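PDB 2V27: phenylalanine hydroxylase from Colwellia psychrerythraea, which probably hydroxylates L-phenylalanine to L-tyrosine with tetrahydrobiopterin and molecular oxygen at a mononuclear iron, as a monomeric, cold-active enzyme. Local coordinates for residues E90-K98 with T140-L148. Residues are numbered along the deposited sequence; the frame is centred on the assembly and turned at random.
Sequences EFFRLLSEK and TEAYGKMGL. With SO4 (sulfate ion), chain F.
Two helices of the biopterin-dependent hydroxylase fold, 88-96 and 134-147, pack here at a glycine contact, the segment axes 7.1 Å apart and their N-to-C directions 139° apart, so the two run roughly antiparallel. Gly144 sits against Phe92 and Leu95, its CA 3.8 Å from Leu95 CB. One turn on, Gly147 lays its CA over a face of the Phe92 ring, 3.6 Å from the centroid, a CH-pi contact made by the backbone itself. The same ring meets the Tyr143 ring obliquely, planes at 36°, with Phe92 CE2 3.5 Å from Tyr143 CE2. Tyr143 points its ring along the interface because CG lies opposite its own N (chi1 169°), and the edge of that ring, near its plane, receives Leu95 CD2 and Phe91 CE2. Leu95 also lies against Thr140 CG2, but the closeness of this approach is doubtful because Leu95 is modelled in two conformers. At the other flank Leu148 CD2 rests on the backbone of Arg93, 3.6 Å from its CA.

No direct hydrogen bond joins 90-98 to 140-148; two waters bridge them at Glu141. One water donates to Ser96 O and Glu141 OE2, and a second links Lys98 NZ to Glu141 OE1. Lys145 NZ reaches Glu141 OE2 from above the carboxylate plane at 3.0 Å, while Lys98 NZ also bonds Thr75 O. On the far side of helix 88-96, Arg93 grips Glu90 side-on through NE and NH2, and its NH1 bonds Glu97 and a sulfate, probably from the crystallisation liquor.

A Schellman turn with Lys98 at C-prime leads from helix 88-96 into strand 99-103, whose Pro101 touches Phe91 and Leu95. Helix 152-167 backs Tyr143 through Leu158, and the Phe91 side chain lies about 8 Å from the iron bound by His122, His127 and Glu167.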
loop_
_atom_site.group_PDB
_atom_site.type_symbol
_atom_site.label_atom_id
_atom_site.label_comp_id
_atom_site.label_asym_id
_atom_site.label_seq_id
_atom_site.Cartn_x
_atom_site.Cartn_y
_atom_site.Cartn_z
ATOM N N GLU B 90 2.419 16.297 23.569
ATOM C CA GLU B 90 3.149 15.553 24.562
ATOM C C GLU B 90 4.354 14.826 23.947
ATOM O O GLU B 90 5.443 14.790 24.566
ATOM C CB GLU B 90 2.238 14.628 25.338
ATOM C CG GLU B 90 1.480 15.382 26.455
ATOM C CD GLU B 90 2.391 15.762 27.629
ATOM O OE1 GLU B 90 2.958 16.901 27.657
ATOM O OE2 GLU B 90 2.590 14.886 28.498
ATOM N N PHE B 91 4.211 14.303 22.728
ATOM C CA PHE B 91 5.359 13.682 22.066
ATOM C C PHE B 91 6.529 14.663 21.899
ATOM O O PHE B 91 7.671 14.356 22.273
ATOM C CB PHE B 91 4.931 13.143 20.702
ATOM C CG PHE B 91 6.031 12.401 20.007
ATOM C CD1 PHE B 91 6.244 11.039 20.268
ATOM C CD2 PHE B 91 6.862 13.068 19.097
ATOM C CE1 PHE B 91 7.282 10.346 19.627
ATOM C CE2 PHE B 91 7.906 12.379 18.463
ATOM C CZ PHE B 91 8.094 11.030 18.718
ATOM N N PHE B 92 6.249 15.847 21.348
ATOM C CA PHE B 92 7.261 16.897 21.222
ATOM C C PHE B 92 7.864 17.277 22.603
ATOM O O PHE B 92 9.078 17.406 22.765
ATOM C CB PHE B 92 6.743 18.154 20.498
ATOM C CG PHE B 92 6.474 17.917 19.046
ATOM C CD1 PHE B 92 5.186 17.933 18.565
ATOM C CD2 PHE B 92 7.523 17.744 18.167
ATOM C CE1 PHE B 92 4.932 17.716 17.193
ATOM C CE2 PHE B 92 7.274 17.539 16.765
ATOM C CZ PHE B 92 5.988 17.514 16.326
ATOM N N ARG B 93 6.995 17.470 23.589
ATOM C CA ARG B 93 7.475 17.824 24.931
ATOM C C ARG B 93 8.432 16.759 25.468
ATOM O O ARG B 93 9.563 17.096 25.960
ATOM C CB ARG B 93 6.275 17.981 25.864
ATOM C CG ARG B 93 6.625 18.598 27.234
ATOM C CD ARG B 93 6.959 17.521 28.281
ATOM N NE ARG B 93 5.810 16.727 28.710
ATOM C CZ ARG B 93 5.858 15.868 29.721
ATOM N NH1 ARG B 93 6.996 15.744 30.385
ATOM N NH2 ARG B 93 4.787 15.158 30.088
ATOM N N LEU B 94 8.032 15.487 25.372
ATOM C CA LEU B 94 8.950 14.412 25.842
ATOM C C LEU B 94 10.291 14.420 25.121
ATOM O O LEU B 94 11.342 14.409 25.783
ATOM C CB LEU B 94 8.288 13.039 25.855
ATOM C CG LEU B 94 7.075 13.005 26.814
ATOM C CD1 LEU B 94 6.267 11.748 26.424
ATOM C CD2 LEU B 94 7.541 12.923 28.301
ATOM N N LEU B 95 10.284 14.440 23.794
ATOM C CA LEU B 95 11.586 14.484 23.087
ATOM C C LEU B 95 12.407 15.708 23.474
ATOM O O LEU B 95 13.652 15.626 23.578
ATOM C CB LEU B 95 11.458 14.415 21.562
ATOM C CG LEU B 95 11.496 13.011 20.961
ATOM C CD1 LEU B 95 10.299 12.171 21.393
ATOM C CD2 LEU B 95 11.583 13.185 19.413
ATOM N N SER B 96 11.738 16.851 23.669
ATOM C CA SER B 96 12.474 18.071 24.024
ATOM C C SER B 96 13.161 17.942 25.370
ATOM O O SER B 96 14.101 18.695 25.640
ATOM C CB SER B 96 11.598 19.333 24.027
ATOM O OG SER B 96 10.751 19.370 25.155
ATOM N N GLU B 97 12.656 17.016 26.190
ATOM C CA GLU B 97 13.209 16.706 27.513
ATOM C C GLU B 97 14.098 15.454 27.496
ATOM O O GLU B 97 14.475 14.935 28.554
ATOM C CB GLU B 97 12.096 16.561 28.535
ATOM C CG GLU B 97 11.295 17.846 28.790
ATOM C CD GLU B 97 10.159 17.679 29.823
ATOM O OE1 GLU B 97 9.772 16.541 30.166
ATOM O OE2 GLU B 97 9.667 18.723 30.273
ATOM N N LYS B 98 14.452 14.960 26.296
ATOM C CA LYS B 98 15.319 13.762 26.155
ATOM C C LYS B 98 14.681 12.537 26.834
ATOM O O LYS B 98 15.357 11.666 27.404
ATOM C CB LYS B 98 16.790 14.011 26.577
ATOM C CG LYS B 98 17.340 15.301 25.991
ATOM C CD LYS B 98 18.635 15.816 26.608
ATOM C CE LYS B 98 19.743 14.843 26.459
ATOM N NZ LYS B 98 21.096 15.398 26.984
ATOM N N THR B 140 17.302 14.320 17.601
ATOM C CA THR B 140 16.008 13.970 18.130
ATOM C C THR B 140 15.529 14.990 19.165
ATOM O O THR B 140 14.337 15.374 19.198
ATOM C CB THR B 140 16.034 12.527 18.659
ATOM O OG1 THR B 140 16.531 11.648 17.635
ATOM C CG2 THR B 140 14.675 12.052 19.104
ATOM N N GLU B 141 16.430 15.398 20.045
ATOM C CA GLU B 141 16.076 16.465 20.985
ATOM C C GLU B 141 15.678 17.775 20.242
ATOM O O GLU B 141 14.680 18.421 20.621
ATOM C CB GLU B 141 17.275 16.717 21.903
ATOM C CG GLU B 141 17.031 17.826 22.956
ATOM C CD GLU B 141 18.290 18.173 23.725
ATOM O OE1 GLU B 141 19.335 17.546 23.508
ATOM O OE2 GLU B 141 18.210 19.067 24.609
ATOM N N ALA B 142 16.464 18.161 19.260
ATOM C CA ALA B 142 16.196 19.392 18.508
ATOM C C ALA B 142 14.858 19.254 17.795
ATOM O O ALA B 142 14.061 20.218 17.711
ATOM C CB ALA B 142 17.297 19.655 17.509
ATOM N N TYR B 143 14.541 18.053 17.290
ATOM C CA TYR B 143 13.287 17.836 16.595
ATOM C C TYR B 143 12.140 18.084 17.595
ATOM O O TYR B 143 11.113 18.737 17.302
ATOM C CB TYR B 143 13.265 16.416 15.998
ATOM C CG TYR B 143 11.892 16.079 15.510
ATOM C CD1 TYR B 143 11.499 16.433 14.194
ATOM C CD2 TYR B 143 10.938 15.422 16.323
ATOM C CE1 TYR B 143 10.212 16.154 13.702
ATOM C CE2 TYR B 143 9.636 15.127 15.824
ATOM C CZ TYR B 143 9.266 15.524 14.489
ATOM O OH TYR B 143 8.019 15.294 13.995
ATOM N N GLY B 144 12.280 17.538 18.814
ATOM C CA GLY B 144 11.267 17.762 19.825
ATOM C C GLY B 144 11.090 19.263 20.082
ATOM O O GLY B 144 9.950 19.736 20.168
ATOM N N LYS B 145 12.200 19.997 20.188
ATOM C CA LYS B 145 12.090 21.451 20.393
ATOM C C LYS B 145 11.378 22.162 19.225
ATOM O O LYS B 145 10.670 23.133 19.455
ATOM C CB LYS B 145 13.446 22.042 20.685
ATOM C CG LYS B 145 13.940 21.614 22.056
ATOM C CD LYS B 145 15.397 22.041 22.256
ATOM C CE LYS B 145 15.918 21.703 23.667
ATOM N NZ LYS B 145 17.423 21.902 23.837
ATOM N N MET B 146 11.587 21.693 17.991
ATOM C CA MET B 146 10.951 22.299 16.822
ATOM C C MET B 146 9.427 22.282 16.920
ATOM O O MET B 146 8.778 23.240 16.494
ATOM C CB MET B 146 11.367 21.573 15.532
ATOM C CG MET B 146 12.799 21.626 15.122
ATOM S SD MET B 146 12.974 20.501 13.690
ATOM C CE MET B 146 14.750 20.329 13.760
ATOM N N GLY B 147 8.838 21.232 17.488
ATOM C CA GLY B 147 7.378 21.105 17.526
ATOM C C GLY B 147 6.664 21.800 18.676
ATOM O O GLY B 147 5.440 21.927 18.641
ATOM N N LEU B 148 7.420 22.238 19.702
ATOM C CA LEU B 148 6.762 22.741 20.924
ATOM C C LEU B 148 5.774 23.883 20.665
ATOM O O LEU B 148 4.673 23.878 21.232
ATOM C CB LEU B 148 7.797 23.161 21.963
ATOM C CG LEU B 148 8.725 22.038 22.458
ATOM C CD1 LEU B 148 9.807 22.638 23.381
ATOM C CD2 LEU B 148 7.931 20.955 23.184
HETATM S S SO4 F . 7.511 13.872 33.473
HETATM O O1 SO4 F . 6.585 13.645 32.317
HETATM O O2 SO4 F . 6.821 13.286 34.643
HETATM O O3 SO4 F . 8.824 13.248 33.272
HETATM O O4 SO4 F . 7.684 15.358 33.610
HETATM O O HOH W 1 16.508 18.988 26.641
HETATM O O HOH W 2 21.714 17.617 25.162
#